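Sensor histidine kinase (Pseudomonas syringae pv. tomato, PDB 3CIT) is a putative two-component sensor kinase, probably acting in a phosphorelay, of which this chain is the GAF domain, a likely sensing module. Local coordinates at residues A[82-87]-A[103-108]; A[96-101]-A[121-126]. All coordinates share one frame; numbering follows the deposited sequence.

Interaction 1: residues A[82-87]-A[103-108]; sequences LAIGPQ and PLRGAD
Pro103 and Arg105 of strand 98-105 reach across to the loop that carries Ala83 in this GAF domain, an antiparallel sheet packed on long helices. The loop runs from helix 69-72 to strand 87-90, and residues 82-85 lie beside the far end of strand 98-105. Pro103 turns its ring toward them. Its CG lies 3.9 Å from Ala83 CB, an apolar touch. Pro103 CG and CD both lie 3.3 Å from Gly85 O, so the ring meets a carbonyl as well as a methyl group. Gly85 adopts a backbone with positive phi (78°) that by itself calls for glycine. Arg105 makes the polar part of the contact. Its chain is extended through chi2 and bends at chi3 (-62°), which swings the guanidinium up to the loop. Ile84 O and Ile84 N are hydrogen-bonded to Gln22 and Glu23 of the second subunit, so this loop also takes part in the assembly. Ala83 O receives Arg105 NH2 at 2.9 Å, from above its carbonyl plane but within the guanidinium plane. Arg105 NH2 also donates a weak hydrogen bond to Pro81 O. A water closes the ring between Ala83 and Arg105: it donates to Ala83 O at 2.7 Å and accepts from Arg105 NE at 2.6 Å.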
loop_
_atom_site.group_PDB
_atom_site.type_symbol
_atom_site.label_atom_id
_atom_site.label_comp_id
_atom_site.label_asym_id
_atom_site.label_seq_id
_atom_site.Cartn_x
_atom_site.Cartn_y
_atom_site.Cartn_z
ATOM N N LEU A 82 -11.278 3.250 8.871
ATOM C CA LEU A 82 -10.057 3.993 8.590
ATOM C C LEU A 82 -8.945 3.186 7.962
ATOM O O LEU A 82 -8.013 3.768 7.400
ATOM C CB LEU A 82 -9.534 4.613 9.885
ATOM C CG LEU A 82 -10.374 5.722 10.476
ATOM C CD1 LEU A 82 -9.737 6.082 11.805
ATOM C CD2 LEU A 82 -10.408 6.896 9.548
ATOM N N ALA A 83 -9.048 1.862 8.033
ATOM C CA ALA A 83 -7.956 0.982 7.675
ATOM C C ALA A 83 -7.505 1.128 6.224
ATOM O O ALA A 83 -8.317 1.138 5.292
ATOM C CB ALA A 83 -8.317 -0.465 7.940
ATOM N N ILE A 84 -6.189 1.250 6.060
ATOM C CA ILE A 84 -5.559 1.273 4.751
ATOM C C ILE A 84 -4.620 0.048 4.740
ATOM O O ILE A 84 -3.659 -0.047 5.502
ATOM C CB ILE A 84 -4.761 2.585 4.556
ATOM C CG1 ILE A 84 -5.721 3.809 4.692
ATOM C CG2 ILE A 84 -4.013 2.580 3.241
ATOM C CD1 ILE A 84 -5.158 5.140 4.313
ATOM N N GLY A 85 -4.850 -0.884 3.870
ATOM C CA GLY A 85 -3.909 -1.968 3.770
ATOM C C GLY A 85 -4.078 -2.990 4.879
ATOM O O GLY A 85 -4.885 -2.834 5.809
ATOM N N PRO A 86 -3.329 -4.054 4.759
ATOM C CA PRO A 86 -3.543 -5.217 5.578
ATOM C C PRO A 86 -3.003 -5.077 6.992
ATOM O O PRO A 86 -2.344 -4.093 7.317
ATOM C CB PRO A 86 -2.820 -6.307 4.830
ATOM C CG PRO A 86 -1.925 -5.715 3.911
ATOM C CD PRO A 86 -2.239 -4.250 3.782
ATOM N N GLN A 87 -3.309 -6.076 7.797
ATOM C CA GLN A 87 -2.769 -6.197 9.147
ATOM C C GLN A 87 -2.636 -7.696 9.447
ATOM O O GLN A 87 -3.595 -8.475 9.255
ATOM C CB GLN A 87 -3.688 -5.533 10.173
ATOM C CG GLN A 87 -3.094 -5.525 11.623
ATOM C CD GLN A 87 -3.892 -4.748 12.647
ATOM O OE1 GLN A 87 -3.366 -4.340 13.710
ATOM N NE2 GLN A 87 -5.143 -4.537 12.357
ATOM N N PRO A 103 -8.826 -4.943 4.182
ATOM C CA PRO A 103 -9.929 -4.035 4.063
ATOM C C PRO A 103 -10.580 -4.039 2.695
ATOM O O PRO A 103 -9.911 -4.251 1.665
ATOM C CB PRO A 103 -9.296 -2.654 4.307
ATOM C CG PRO A 103 -8.030 -2.901 4.952
ATOM C CD PRO A 103 -7.563 -4.232 4.480
ATOM N N LEU A 104 -11.878 -3.788 2.703
ATOM C CA LEU A 104 -12.648 -3.524 1.501
ATOM C C LEU A 104 -12.899 -2.026 1.379
ATOM O O LEU A 104 -13.487 -1.410 2.246
ATOM C CB LEU A 104 -13.996 -4.259 1.536
ATOM C CG LEU A 104 -14.033 -5.725 1.100
ATOM C CD1 LEU A 104 -13.311 -6.614 2.057
ATOM C CD2 LEU A 104 -15.511 -6.173 0.903
ATOM N N ARG A 105 -12.439 -1.452 0.275
ATOM C CA ARG A 105 -12.631 -0.043 0.005
ATOM C C ARG A 105 -13.001 0.122 -1.453
ATOM O O ARG A 105 -12.303 -0.399 -2.333
ATOM C CB ARG A 105 -11.360 0.721 0.334
ATOM C CG ARG A 105 -11.525 2.220 0.198
ATOM C CD ARG A 105 -10.261 2.965 0.608
ATOM N NE ARG A 105 -9.907 2.759 2.017
ATOM C CZ ARG A 105 -10.278 3.572 3.015
ATOM N NH1 ARG A 105 -11.003 4.644 2.772
ATOM N NH2 ARG A 105 -9.906 3.326 4.266
ATOM N N GLY A 106 -14.115 0.813 -1.701
ATOM C CA GLY A 106 -14.536 1.131 -3.051
ATOM C C GLY A 106 -14.286 2.592 -3.349
ATOM O O GLY A 106 -13.266 3.189 -2.942
ATOM N N ALA A 107 -15.236 3.167 -4.083
ATOM C CA ALA A 107 -15.183 4.540 -4.503
ATOM C C ALA A 107 -15.654 5.468 -3.372
ATOM O O ALA A 107 -15.191 6.588 -3.276
ATOM C CB ALA A 107 -16.057 4.726 -5.770
ATOM N N ASP A 108 -16.550 4.983 -2.515
ATOM C CA ASP A 108 -17.090 5.789 -1.427
ATOM C C ASP A 108 -16.002 6.018 -0.372
ATOM O O ASP A 108 -14.984 5.313 -0.332
ATOM C CB ASP A 108 -18.313 5.093 -0.833
ATOM C CG ASP A 108 -19.228 6.033 -0.017
ATOM O OD1 ASP A 108 -19.009 7.267 0.024
ATOM O OD2 ASP A 108 -20.188 5.495 0.560
HETATM O O HOH W 1 -8.759 0.479 2.667
#

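Interaction 2: residues A[96-101]-A[121-126]. With SO4 (sulfate ion), chain J.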
loop_
_atom_site.group_PDB
_atom_site.type_symbol
_atom_site.label_atom_id
_atom_site.label_comp_id
_atom_site.label_asym_id
_atom_site.label_seq_id
_atom_site.Cartn_x
_atom_site.Cartn_y
_atom_site.Cartn_z
ATOM N N LEU A 96 -7.791 -19.066 17.353
ATOM C CA LEU A 96 -7.333 -18.588 16.038
ATOM C C LEU A 96 -6.132 -17.692 16.235
ATOM O O LEU A 96 -6.218 -16.445 16.238
ATOM C CB LEU A 96 -8.451 -17.841 15.282
ATOM C CG LEU A 96 -9.666 -18.693 14.891
ATOM C CD1 LEU A 96 -10.827 -17.854 14.356
ATOM C CD2 LEU A 96 -9.281 -19.788 13.859
ATOM N N PRO A 97 -4.989 -18.318 16.495
ATOM C CA PRO A 97 -3.804 -17.543 16.856
ATOM C C PRO A 97 -3.151 -16.655 15.782
ATOM O O PRO A 97 -2.233 -15.927 16.106
ATOM C CB PRO A 97 -2.813 -18.596 17.353
ATOM C CG PRO A 97 -3.305 -19.889 16.879
ATOM C CD PRO A 97 -4.777 -19.774 16.610
ATOM N N CYS A 98 -3.589 -16.767 14.540
ATOM C CA CYS A 98 -3.068 -15.967 13.430
ATOM C C CYS A 98 -4.283 -15.452 12.663
ATOM O O CYS A 98 -5.167 -16.238 12.298
ATOM C CB CYS A 98 -2.170 -16.859 12.513
ATOM S SG CYS A 98 -0.668 -17.203 13.329
ATOM N N VAL A 99 -4.283 -14.152 12.372
ATOM C CA VAL A 99 -5.343 -13.492 11.626
ATOM C C VAL A 99 -4.743 -12.479 10.651
ATOM O O VAL A 99 -3.834 -11.733 11.004
ATOM C CB VAL A 99 -6.311 -12.782 12.580
ATOM C CG1 VAL A 99 -7.404 -11.973 11.790
ATOM C CG2 VAL A 99 -6.943 -13.813 13.521
ATOM N N LEU A 100 -5.285 -12.463 9.444
ATOM C CA LEU A 100 -4.939 -11.487 8.401
ATOM C C LEU A 100 -6.200 -10.692 8.053
ATOM O O LEU A 100 -7.251 -11.276 7.717
ATOM C CB LEU A 100 -4.378 -12.218 7.182
ATOM C CG LEU A 100 -4.003 -11.397 5.954
ATOM C CD1 LEU A 100 -2.872 -10.353 6.232
ATOM C CD2 LEU A 100 -3.692 -12.276 4.685
ATOM N N LEU A 101 -6.103 -9.369 8.151
ATOM C CA LEU A 101 -7.195 -8.461 7.804
ATOM C C LEU A 101 -6.887 -7.801 6.468
ATOM O O LEU A 101 -5.770 -7.301 6.284
ATOM C CB LEU A 101 -7.320 -7.393 8.895
ATOM C CG LEU A 101 -7.553 -7.899 10.330
ATOM C CD1 LEU A 101 -7.731 -6.691 11.245
ATOM C CD2 LEU A 101 -8.748 -8.781 10.381
ATOM N N VAL A 121 -3.870 -22.759 13.978
ATOM C CA VAL A 121 -2.558 -22.925 14.573
ATOM C C VAL A 121 -1.613 -21.798 14.109
ATOM O O VAL A 121 -1.792 -21.195 13.036
ATOM C CB VAL A 121 -1.929 -24.321 14.299
ATOM C CG1 VAL A 121 -2.736 -25.454 14.979
ATOM C CG2 VAL A 121 -1.783 -24.573 12.852
ATOM N N ALA A 122 -0.644 -21.486 14.956
ATOM C CA ALA A 122 0.347 -20.439 14.644
ATOM C C ALA A 122 1.122 -20.816 13.378
ATOM O O ALA A 122 1.654 -21.936 13.255
ATOM C CB ALA A 122 1.294 -20.230 15.831
ATOM N N ILE A 123 1.155 -19.898 12.415
ATOM C CA ILE A 123 1.944 -20.053 11.193
ATOM C C ILE A 123 2.671 -18.721 10.961
ATOM O O ILE A 123 2.317 -17.714 11.567
ATOM C CB ILE A 123 1.077 -20.376 9.952
ATOM C CG1 ILE A 123 -0.052 -19.355 9.750
ATOM C CG2 ILE A 123 0.490 -21.800 10.055
ATOM C CD1 ILE A 123 -0.756 -19.486 8.418
ATOM N N SER A 124 3.668 -18.703 10.098
ATOM C CA SER A 124 4.309 -17.425 9.729
ATOM C C SER A 124 3.352 -16.668 8.820
ATOM O O SER A 124 2.552 -17.278 8.103
ATOM C CB SER A 124 5.614 -17.669 9.015
ATOM O OG SER A 124 6.544 -18.262 9.875
ATOM N N ALA A 125 3.393 -15.343 8.841
ATOM C CA ALA A 125 2.603 -14.587 7.889
ATOM C C ALA A 125 2.893 -15.102 6.479
ATOM O O ALA A 125 4.043 -15.408 6.159
ATOM C CB ALA A 125 2.913 -13.056 7.984
ATOM N N PRO A 126 1.865 -15.150 5.615
ATOM C CA PRO A 126 2.119 -15.499 4.239
ATOM C C PRO A 126 3.137 -14.569 3.559
ATOM O O PRO A 126 3.360 -13.416 3.990
ATOM C CB PRO A 126 0.738 -15.358 3.586
ATOM C CG PRO A 126 -0.243 -15.605 4.713
ATOM C CD PRO A 126 0.422 -15.004 5.895
HETATM S S SO4 J . 5.505 -21.714 10.149
HETATM O O1 SO4 J . 4.998 -22.892 10.885
HETATM O O2 SO4 J . 4.441 -21.190 9.229
HETATM O O3 SO4 J . 5.977 -20.748 11.160
HETATM O O4 SO4 J . 6.689 -22.110 9.351
#
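Pro97 meets the backbone of Val121 and Ala122 just before strand 98-105 begins. Its ring points toward the loop that leads from strand 111-119 to helix 128-156. The CG corner does the touching, 3.7 Å from Ala122 N and 3.8 Å from Val121 C. The ring therefore rests on the peptide link between these two residues, not on their side chains. Pro97 and Ala122 are also the closest pair along the two backbones, with CA atoms 5.5 Å apart.

Cys98 comes next and carries the polar contact. Its SG stands anti to the carbonyl carbon, chi1 -72°, and this sends the sulfur out to the loop. Ile123 N gives a hydrogen bond to Cys98 SG at 3.4 Å, and the N-H points nearly straight at the sulfur (167°). The sulfur also packs 3.6 Å from Ala122 CA, and Ile123 CG1 approaches it to 4.2 Å. Cys98 also touches Trp88 of strand 87-90, on which Ala125 and Pro126 of the loop pack as well, and its backbone pairs with Asn119. Leu100 also points toward the loop, but its side chain packs on Leu134 of helix 128-156.

One residue beyond Ile123, the loop holds a sulfate ion, probably from the crystallisation liquor. Ser124 N binds its O2 at 2.7 Å and Ser124 OG its O3 at 2.9 Å. Gln8 of the second subunit binds the same ion, and Ser7 of that subunit is hydrogen-bonded to Ser124 OG.

Successive backbone amides thus serve different partners, Ile123 N a sulfur within the domain and Ser124 N an anion at the subunit boundary. With sulfur as a soft, weak acceptor, the grip of strand on loop probably depends as much on van der Waals contact as on the hydrogen bond.

Interactions 1 and 2 lie towards the two ends of strand 98-105, with centres 20 Å apart. At its start the strand meets the loop leading into helix 128-156; at its end it meets the loop leading into strand 87-90. Segments 82-87 and 96-101 also touch directly. Leu101 N and Gln87 O, 2.9 Å apart, probably form a hydrogen bond where strand 87-90 joins the sheet, and Pro86 CB packs 3.4 Å from Leu101 O. Both contacts reach the second subunit. Beta-mercaptoethanol lies about 4 Å from the Ala83 side chain and glycerol about 3 Å from that of Val121, both probably from the crystallisation liquor.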